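Local coordinates for putative beta-glucosidase (Bifidobacterium adolescentis, PDB 5WAB), which hydrolyses beta-glucosidic bonds as a member of glycoside hydrolase family 3, at residues V110-R114 with I179-F184; Y124-D128 with L494-I498; A341-Y346 with M359-L363. All coordinates share one frame; numbering follows the deposited sequence.

Interaction 1. Residues V110-R114 with I179-F184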
loop_
_atom_site.group_PDB
_atom_site.type_symbol
_atom_site.label_atom_id
_atom_site.label_comp_id
_atom_site.label_asym_id
_atom_site.label_seq_id
_atom_site.Cartn_x
_atom_site.Cartn_y
_atom_site.Cartn_z
ATOM N N VAL A 110 -4.089 -2.950 -2.491
ATOM C CA VAL A 110 -2.890 -2.495 -3.186
ATOM C C VAL A 110 -3.214 -1.435 -4.241
ATOM O O VAL A 110 -2.409 -1.185 -5.130
ATOM C CB VAL A 110 -2.110 -3.675 -3.805
ATOM C CG1 VAL A 110 -1.644 -4.622 -2.732
ATOM C CG2 VAL A 110 -2.950 -4.424 -4.832
ATOM N N ASN A 111 -4.379 -0.796 -4.148
ATOM C CA ASN A 111 -4.725 0.238 -5.116
ATOM C C ASN A 111 -3.731 1.392 -5.061
ATOM O O ASN A 111 -3.254 1.781 -3.992
ATOM C CB ASN A 111 -6.137 0.762 -4.874
ATOM C CG ASN A 111 -7.199 -0.295 -5.083
ATOM O OD1 ASN A 111 -7.871 -0.710 -4.143
ATOM N ND2 ASN A 111 -7.354 -0.737 -6.321
ATOM N N ILE A 112 -3.395 1.915 -6.239
ATOM C CA ILE A 112 -2.468 3.031 -6.343
ATOM C C ILE A 112 -3.091 4.274 -5.726
ATOM O O ILE A 112 -4.269 4.581 -5.957
ATOM C CB ILE A 112 -2.091 3.266 -7.812
ATOM C CG1 ILE A 112 -1.322 2.062 -8.355
ATOM C CG2 ILE A 112 -1.290 4.544 -7.969
ATOM C CD1 ILE A 112 -0.060 1.745 -7.578
ATOM N N LYS A 113 -2.306 4.990 -4.920
ATOM C CA LYS A 113 -2.715 6.286 -4.381
ATOM C C LYS A 113 -2.484 7.326 -5.472
ATOM O O LYS A 113 -1.472 8.028 -5.509
ATOM C CB LYS A 113 -1.948 6.603 -3.108
ATOM C CG LYS A 113 -2.102 5.517 -2.076
ATOM C CD LYS A 113 -1.432 5.831 -0.759
ATOM C CE LYS A 113 -1.476 4.587 0.115
ATOM N NZ LYS A 113 -0.928 4.754 1.487
ATOM N N ARG A 114 -3.434 7.378 -6.410
ATOM C CA ARG A 114 -3.368 8.350 -7.495
ATOM C C ARG A 114 -3.357 9.767 -6.951
ATOM O O ARG A 114 -2.559 10.607 -7.381
ATOM C CB ARG A 114 -4.543 8.145 -8.445
ATOM C CG ARG A 114 -4.798 9.291 -9.409
ATOM C CD ARG A 114 -5.958 8.931 -10.326
ATOM N NE ARG A 114 -6.180 9.908 -11.385
ATOM C CZ ARG A 114 -7.228 10.722 -11.432
ATOM N NH1 ARG A 114 -8.152 10.662 -10.486
ATOM N NH2 ARG A 114 -7.359 11.589 -12.428
ATOM N N ILE A 179 0.812 1.477 -14.236
ATOM C CA ILE A 179 0.523 2.086 -12.935
ATOM C C ILE A 179 -0.377 1.193 -12.084
ATOM O O ILE A 179 -0.007 0.801 -10.976
ATOM C CB ILE A 179 -0.084 3.498 -13.095
ATOM C CG1 ILE A 179 0.817 4.396 -13.955
ATOM C CG2 ILE A 179 -0.348 4.107 -11.728
ATOM C CD1 ILE A 179 2.209 4.617 -13.402
ATOM N N TYR A 180 -1.570 0.871 -12.580
ATOM C CA TYR A 180 -2.597 0.275 -11.732
ATOM C C TYR A 180 -2.588 -1.246 -11.733
ATOM O O TYR A 180 -3.185 -1.850 -10.833
ATOM C CB TYR A 180 -3.974 0.802 -12.164
ATOM C CG TYR A 180 -4.004 2.313 -12.131
ATOM C CD1 TYR A 180 -4.231 2.989 -10.940
ATOM C CD2 TYR A 180 -3.746 3.066 -13.274
ATOM C CE1 TYR A 180 -4.232 4.366 -10.887
ATOM C CE2 TYR A 180 -3.747 4.456 -13.231
ATOM C CZ TYR A 180 -3.987 5.097 -12.029
ATOM O OH TYR A 180 -3.989 6.471 -11.957
ATOM N N PHE A 181 -1.874 -1.875 -12.662
ATOM C CA PHE A 181 -1.788 -3.332 -12.727
ATOM C C PHE A 181 -0.549 -3.915 -12.045
ATOM O O PHE A 181 -0.681 -4.943 -11.370
ATOM C CB PHE A 181 -1.831 -3.810 -14.184
ATOM C CG PHE A 181 -3.216 -3.851 -14.775
ATOM C CD1 PHE A 181 -4.332 -3.590 -13.993
ATOM C CD2 PHE A 181 -3.400 -4.117 -16.125
ATOM C CE1 PHE A 181 -5.610 -3.626 -14.539
ATOM C CE2 PHE A 181 -4.673 -4.145 -16.679
ATOM C CZ PHE A 181 -5.776 -3.901 -15.883
ATOM N N PRO A 182 0.659 -3.336 -12.205
ATOM C CA PRO A 182 1.879 -4.071 -11.803
ATOM C C PRO A 182 1.889 -4.589 -10.372
ATOM O O PRO A 182 2.479 -5.649 -10.125
ATOM C CB PRO A 182 2.992 -3.043 -12.032
ATOM C CG PRO A 182 2.494 -2.230 -13.142
ATOM C CD PRO A 182 1.016 -2.076 -12.885
ATOM N N ALA A 183 1.289 -3.871 -9.417
ATOM C CA ALA A 183 1.230 -4.380 -8.050
ATOM C C ALA A 183 0.373 -5.637 -7.969
ATOM O O ALA A 183 0.747 -6.611 -7.304
ATOM C CB ALA A 183 0.695 -3.303 -7.107
ATOM N N PHE A 184 -0.780 -5.635 -8.636
ATOM C CA PHE A 184 -1.583 -6.850 -8.728
ATOM C C PHE A 184 -0.819 -7.950 -9.456
ATOM O O PHE A 184 -0.788 -9.103 -9.010
ATOM C CB PHE A 184 -2.907 -6.557 -9.435
ATOM C CG PHE A 184 -3.886 -5.740 -8.619
ATOM C CD1 PHE A 184 -4.643 -6.343 -7.625
ATOM C CD2 PHE A 184 -4.084 -4.386 -8.876
ATOM C CE1 PHE A 184 -5.565 -5.612 -6.882
ATOM C CE2 PHE A 184 -5.006 -3.648 -8.138
ATOM C CZ PHE A 184 -5.748 -4.269 -7.134
HETATM O O HOH W 1 -2.587 -1.512 -7.915
#

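Interaction 2. Residues Y124-D128 with L494-I498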
loop_
_atom_site.group_PDB
_atom_site.type_symbol
_atom_site.label_atom_id
_atom_site.label_comp_id
_atom_site.label_asym_id
_atom_site.label_seq_id
_atom_site.Cartn_x
_atom_site.Cartn_y
_atom_site.Cartn_z
ATOM N N TYR A 124 -4.037 1.430 1.853
ATOM C CA TYR A 124 -3.201 1.085 0.705
ATOM C C TYR A 124 -1.737 1.399 1.003
ATOM O O TYR A 124 -1.395 1.945 2.052
ATOM C CB TYR A 124 -3.679 1.812 -0.556
ATOM C CG TYR A 124 -5.134 1.567 -0.895
ATOM C CD1 TYR A 124 -5.759 0.384 -0.531
ATOM C CD2 TYR A 124 -5.882 2.522 -1.574
ATOM C CE1 TYR A 124 -7.080 0.160 -0.830
ATOM C CE2 TYR A 124 -7.206 2.306 -1.879
ATOM C CZ TYR A 124 -7.796 1.123 -1.505
ATOM O OH TYR A 124 -9.109 0.902 -1.806
ATOM N N TRP A 125 -0.864 1.073 0.047
ATOM C CA TRP A 125 0.571 1.036 0.314
ATOM C C TRP A 125 1.353 2.210 -0.278
ATOM O O TRP A 125 2.121 2.849 0.442
ATOM C CB TRP A 125 1.142 -0.301 -0.173
ATOM C CG TRP A 125 0.638 -1.449 0.657
ATOM C CD1 TRP A 125 -0.562 -2.080 0.526
ATOM C CD2 TRP A 125 1.316 -2.104 1.739
ATOM N NE1 TRP A 125 -0.681 -3.077 1.461
ATOM C CE2 TRP A 125 0.460 -3.115 2.217
ATOM C CE3 TRP A 125 2.561 -1.933 2.348
ATOM C CZ2 TRP A 125 0.809 -3.953 3.274
ATOM C CZ3 TRP A 125 2.905 -2.765 3.403
ATOM C CH2 TRP A 125 2.035 -3.762 3.854
ATOM N N SER A 126 1.202 2.516 -1.565
ATOM C CA SER A 126 2.074 3.529 -2.151
ATOM C C SER A 126 1.406 4.172 -3.357
ATOM O O SER A 126 0.370 3.716 -3.844
ATOM C CB SER A 126 3.432 2.936 -2.554
ATOM O OG SER A 126 4.240 3.886 -3.229
ATOM N N GLU A 127 2.020 5.261 -3.820
ATOM C CA GLU A 127 1.722 5.833 -5.125
ATOM C C GLU A 127 2.496 5.147 -6.238
ATOM O O GLU A 127 2.225 5.409 -7.414
ATOM C CB GLU A 127 2.066 7.325 -5.138
ATOM C CG GLU A 127 3.572 7.601 -5.146
ATOM C CD GLU A 127 3.929 9.053 -4.868
ATOM O OE1 GLU A 127 3.270 9.685 -4.019
ATOM O OE2 GLU A 127 4.865 9.567 -5.515
ATOM N N ASP A 128 3.461 4.293 -5.897
ATOM C CA ASP A 128 4.316 3.648 -6.876
ATOM C C ASP A 128 3.938 2.184 -7.015
ATOM O O ASP A 128 3.772 1.499 -5.998
ATOM C CB ASP A 128 5.785 3.765 -6.472
ATOM C CG ASP A 128 6.707 3.114 -7.477
ATOM O OD1 ASP A 128 6.883 3.713 -8.558
ATOM O OD2 ASP A 128 7.236 2.012 -7.206
ATOM N N LEU A 494 9.349 7.694 2.868
ATOM C CA LEU A 494 8.025 8.018 2.356
ATOM C C LEU A 494 7.640 7.070 1.226
ATOM O O LEU A 494 8.376 6.915 0.247
ATOM C CB LEU A 494 7.986 9.465 1.859
ATOM C CG LEU A 494 7.942 10.573 2.909
ATOM C CD1 LEU A 494 7.875 11.928 2.233
ATOM C CD2 LEU A 494 6.761 10.383 3.843
ATOM N N ALA A 495 6.491 6.417 1.388
ATOM C CA ALA A 495 5.835 5.674 0.322
ATOM C C ALA A 495 4.868 6.551 -0.463
ATOM O O ALA A 495 4.176 6.056 -1.363
ATOM C CB ALA A 495 5.096 4.466 0.899
ATOM N N GLN A 496 4.828 7.842 -0.137
ATOM C CA GLN A 496 3.908 8.816 -0.699
ATOM C C GLN A 496 4.645 10.144 -0.790
ATOM O O GLN A 496 5.405 10.499 0.117
ATOM C CB GLN A 496 2.667 8.944 0.195
ATOM C CG GLN A 496 1.343 9.201 -0.502
ATOM C CD GLN A 496 0.155 9.038 0.446
ATOM O OE1 GLN A 496 0.311 8.612 1.592
ATOM N NE2 GLN A 496 -1.035 9.389 -0.028
ATOM N N THR A 497 4.429 10.869 -1.883
ATOM C CA THR A 497 4.989 12.207 -2.022
ATOM C C THR A 497 4.218 13.191 -1.150
ATOM O O THR A 497 2.985 13.166 -1.111
ATOM C CB THR A 497 4.936 12.664 -3.479
ATOM O OG1 THR A 497 5.778 11.825 -4.279
ATOM C CG2 THR A 497 5.385 14.123 -3.607
ATOM N N ILE A 498 4.943 14.066 -0.457
ATOM C CA ILE A 498 4.309 15.176 0.255
ATOM C C ILE A 498 4.463 16.443 -0.578
ATOM O O ILE A 498 5.553 17.035 -0.610
ATOM C CB ILE A 498 4.906 15.377 1.651
ATOM C CG1 ILE A 498 4.797 14.099 2.473
ATOM C CG2 ILE A 498 4.186 16.515 2.354
ATOM C CD1 ILE A 498 5.301 14.260 3.898
#

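Interaction 3. Residues A341-Y346 with M359-L363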
loop_
_atom_site.group_PDB
_atom_site.type_symbol
_atom_site.label_atom_id
_atom_site.label_comp_id
_atom_site.label_asym_id
_atom_site.label_seq_id
_atom_site.Cartn_x
_atom_site.Cartn_y
_atom_site.Cartn_z
ATOM N N ALA A 341 -1.976 12.277 22.325
ATOM C CA ALA A 341 -1.110 11.557 23.251
ATOM C C ALA A 341 -1.902 10.798 24.304
ATOM O O ALA A 341 -1.427 9.777 24.813
ATOM C CB ALA A 341 -0.141 12.527 23.919
ATOM N N ARG A 342 -3.092 11.278 24.655
ATOM C CA ARG A 342 -3.953 10.575 25.598
ATOM C C ARG A 342 -5.025 9.741 24.911
ATOM O O ARG A 342 -5.311 8.625 25.355
ATOM C CB ARG A 342 -4.587 11.564 26.579
ATOM C CG ARG A 342 -5.480 10.911 27.614
ATOM C CD ARG A 342 -6.012 11.933 28.592
ATOM N NE ARG A 342 -6.535 13.123 27.941
ATOM C CZ ARG A 342 -7.071 14.142 28.603
ATOM N NH1 ARG A 342 -7.149 14.095 29.926
ATOM N NH2 ARG A 342 -7.529 15.201 27.950
ATOM N N THR A 343 -5.622 10.249 23.831
ATOM C CA THR A 343 -6.609 9.509 23.050
ATOM C C THR A 343 -6.005 9.241 21.680
ATOM O O THR A 343 -6.164 10.050 20.755
ATOM C CB THR A 343 -7.922 10.283 22.921
ATOM O OG1 THR A 343 -8.342 10.734 24.214
ATOM C CG2 THR A 343 -9.000 9.393 22.312
ATOM N N PRO A 344 -5.294 8.131 21.499
ATOM C CA PRO A 344 -4.530 7.942 20.264
ATOM C C PRO A 344 -5.426 7.644 19.076
ATOM O O PRO A 344 -6.481 7.016 19.197
ATOM C CB PRO A 344 -3.630 6.744 20.587
ATOM C CG PRO A 344 -4.391 5.989 21.616
ATOM C CD PRO A 344 -5.091 7.026 22.451
ATOM N N ARG A 345 -4.990 8.114 17.912
ATOM C CA ARG A 345 -5.560 7.721 16.631
ATOM C C ARG A 345 -4.569 6.780 15.959
ATOM O O ARG A 345 -3.482 7.203 15.550
ATOM C CB ARG A 345 -5.872 8.926 15.748
ATOM C CG ARG A 345 -6.338 8.497 14.371
ATOM C CD ARG A 345 -7.309 9.468 13.741
ATOM N NE ARG A 345 -7.895 8.896 12.533
ATOM C CZ ARG A 345 -7.287 8.860 11.351
ATOM N NH1 ARG A 345 -6.070 9.364 11.211
ATOM N NH2 ARG A 345 -7.892 8.316 10.307
ATOM N N TYR A 346 -4.949 5.508 15.839
ATOM C CA TYR A 346 -4.033 4.470 15.398
ATOM C C TYR A 346 -4.587 3.550 14.321
ATOM O O TYR A 346 -3.874 2.632 13.906
ATOM C CB TYR A 346 -3.599 3.613 16.594
ATOM C CG TYR A 346 -4.743 2.860 17.239
ATOM C CD1 TYR A 346 -5.581 3.489 18.155
ATOM C CD2 TYR A 346 -4.992 1.526 16.938
ATOM C CE1 TYR A 346 -6.630 2.815 18.751
ATOM C CE2 TYR A 346 -6.045 0.842 17.533
ATOM C CZ TYR A 346 -6.857 1.496 18.437
ATOM O OH TYR A 346 -7.904 0.833 19.035
ATOM N N MET A 359 -3.773 -2.029 24.151
ATOM C CA MET A 359 -3.344 -0.755 23.596
ATOM C C MET A 359 -2.962 0.163 24.746
ATOM O O MET A 359 -3.743 0.344 25.684
ATOM C CB MET A 359 -4.449 -0.129 22.739
ATOM C CG MET A 359 -3.996 1.066 21.924
ATOM S SD MET A 359 -4.254 2.646 22.738
ATOM C CE MET A 359 -6.028 2.621 22.985
ATOM N N THR A 360 -1.770 0.750 24.662
ATOM C CA THR A 360 -1.271 1.685 25.665
ATOM C C THR A 360 -0.879 2.980 24.974
ATOM O O THR A 360 -0.035 2.978 24.071
ATOM C CB THR A 360 -0.081 1.099 26.435
ATOM O OG1 THR A 360 -0.485 -0.094 27.120
ATOM C CG2 THR A 360 0.453 2.104 27.449
ATOM N N SER A 361 -1.480 4.083 25.407
ATOM C CA SER A 361 -1.219 5.368 24.784
ATOM C C SER A 361 0.216 5.817 25.053
ATOM O O SER A 361 0.959 5.212 25.830
ATOM C CB SER A 361 -2.205 6.412 25.298
ATOM O OG SER A 361 -1.969 6.693 26.666
ATOM N N PHE A 362 0.595 6.913 24.400
ATOM C CA PHE A 362 1.930 7.461 24.606
ATOM C C PHE A 362 2.091 7.967 26.032
ATOM O O PHE A 362 3.156 7.798 26.639
ATOM C CB PHE A 362 2.199 8.580 23.599
ATOM C CG PHE A 362 3.605 9.108 23.641
ATOM C CD1 PHE A 362 4.656 8.358 23.136
ATOM C CD2 PHE A 362 3.877 10.355 24.188
ATOM C CE1 PHE A 362 5.950 8.839 23.169
ATOM C CE2 PHE A 362 5.174 10.843 24.226
ATOM C CZ PHE A 362 6.211 10.082 23.715
ATOM N N LEU A 363 1.036 8.571 26.588
ATOM C CA LEU A 363 1.087 9.054 27.965
ATOM C C LEU A 363 1.271 7.904 28.948
ATOM O O LEU A 363 2.167 7.938 29.802
ATOM C CB LEU A 363 -0.183 9.841 28.295
ATOM C CG LEU A 363 -0.292 11.265 27.741
ATOM C CD1 LEU A 363 -1.529 11.943 28.298
ATOM C CD2 LEU A 363 0.959 12.076 28.055
#

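Interaction 1. Residues V110-R114 with I179-F184
Loop residues Val110-Arg114 run past residues 179-184, where helix 173-180 gives way to helix 182-190; the CA of Ile112 is 6.1 Å from the CA of Tyr180, and the CA of Val110 is 6.6 Å from the CA of Ala183. One water joins the two backbones. It donates to Val110 O at 2.8 Å and to Tyr180 O at 3.0 Å. The side chains meet through van der Waals contact. Val110 CG2 sits over one face of the Phe184 ring, 3.6 Å from the centroid and 15° off the normal, a CH-pi contact. With CG1 anti to the carbonyl carbon (chi1 -62°), CG2 falls between the backbone N and the carbonyl carbon of Val110 and meets the ring. Asn111 ND2 comes to the edge of the same ring, but its hydrogen bond goes to His154 O. With an alanine in place of Phe184, Val110 CG2 would lose the ring face it rests on, and a gap would probably open beside Asn111. Ile112 fits closely: its CG1 is 3.2 Å from Ile179 O, its CG2 is 3.9 Å from Ile179 CG2, and its CB meets Tyr180 CD1 obliquely. Arg114 passes Tyr180 with an extended chain, its CD 3.5 Å from Tyr180 OH, and its guanidinium goes on to a salt bridge with Glu522. The contact is buried in the barrel-like N-terminal domain. Val110 and Ala183 also pack on helix 129-144, through Ala136 and Ala132, while Val110 and Phe184 share Leu152 of strand 149-155.

Interaction 2. Residues Y124-D128 with L494-I498
An ST turn that starts at Ser126 and includes Glu127 meets Ala495 and Thr497 where the N-terminal and C-terminal domains come together. Ser126 OG donates to Ala495 O at 2.9 Å, with a C=O...donor angle of 140°. The same hydroxyl oxygen accepts from Asp128 N at 2.8 Å, which closes the turn. This double role fixes the rotation of the serine, whose OG is anti to its own backbone N at a chi1 of 175°. Ala495 O also receives a weak bond from Glu127 N, 3.4 Å away. Ala495 CB lies 3.4 Å from Trp125 O.

The contact bridges two domains of the family 3 fold. Residues 124-128 belong to the loop between strand 102-106 and helix 129-144 of the barrel-like domain, and residues 494-498 to a loop of the C-terminal domain. Glu127 makes the second half of the bridge with its side chain. Its carboxylate receives both donors of Thr497. Thr497 N donates to Glu127 OE1 at 2.7 Å, from above the carboxylate plane by 46°. Thr497 OG1 donates to Glu127 OE2 at 2.7 Å, on the syn side and closer to that plane. Two bonds from one residue should limit rotation of the buried carboxylate. Tyr528 N adds a further bond to Glu127 OE2, and the Thr497 side chain packs on Tyr528 and Tyr531. Asp128, next in the chain, is the N-cap of helix 129-144. Its OD2 receives Leu131 N, and its OD1 pairs with Arg529.

Interaction 3. Residues A341-Y346 with M359-L363
Leu363 and Ala341 form the polar link of this contact. Leu363 N donates to Ala341 O at 3.3 Å, with an N-H...O angle of 159°; the donor is tilted 30° from the carbonyl plane. The side chains of the pair also meet, with Ala341 CB 4.0 Å from Leu363 CG. One branch of the leucine reaches further: Leu363 CD1 lies 3.5 Å from Arg342 CB. Ser361 CB is 3.5 Å from Ala341 O and also approaches the ring of Pro344 at its CD.

At the other end, Met359 packs against Pro344 and Tyr346. Its SD is 3.5 Å from Pro344 CG. Its CG lies over one face of the Tyr346 ring, while SD sits obliquely, 5.2 Å from the ring centroid: a Met-aromatic contact. Met359 CG is anti to the backbone N (chi1 -169°), and the chain then bends twice, so that CE ends near both the proline and the ring atom Tyr346 CE1, 4.3 Å from the latter.

In the fold, these residues belong to a beta-alpha-beta crossover of the C-terminal domain. It leads from strand 334-337 through helix 362-368 to the adjacent, parallel strand 373-376. Ser361 is the N-cap of that helix, and its OG receives Asp364 N. Leu363 packs on Val336 and Phe375, one from each of the two strands, and Ala341 also touches Val336. The Phe362 ring meets Phe407 and packs on Leu480 and Ile484 of helix 476-484. Further out, the guanidinium of Arg342 forms a salt bridge with Glu339, which also accepts from Thr343 OG1. The backbone of Tyr346 is hydrogen-bonded to that of Gly473.

Interactions 1 and 2 are neighbours, with centres about 11 Å apart, and they share one loop of the N-terminal domain. Lys113 joins them: its NZ is 2.9 Å from Tyr124 O, and its N is 3.2 Å from Ser126 O, both probable hydrogen bonds. Interaction 1 stays within that domain, whereas interaction 2 crosses to the C-terminal domain. In family 3 enzymes the active site generally lies near the meeting of these two domains, and interaction 2 is one of the places where they touch in this chain. Interaction 3 lies apart in the C-terminal domain, its centre about 25 Å from that of interaction 2 and about 32 Å from that of interaction 1.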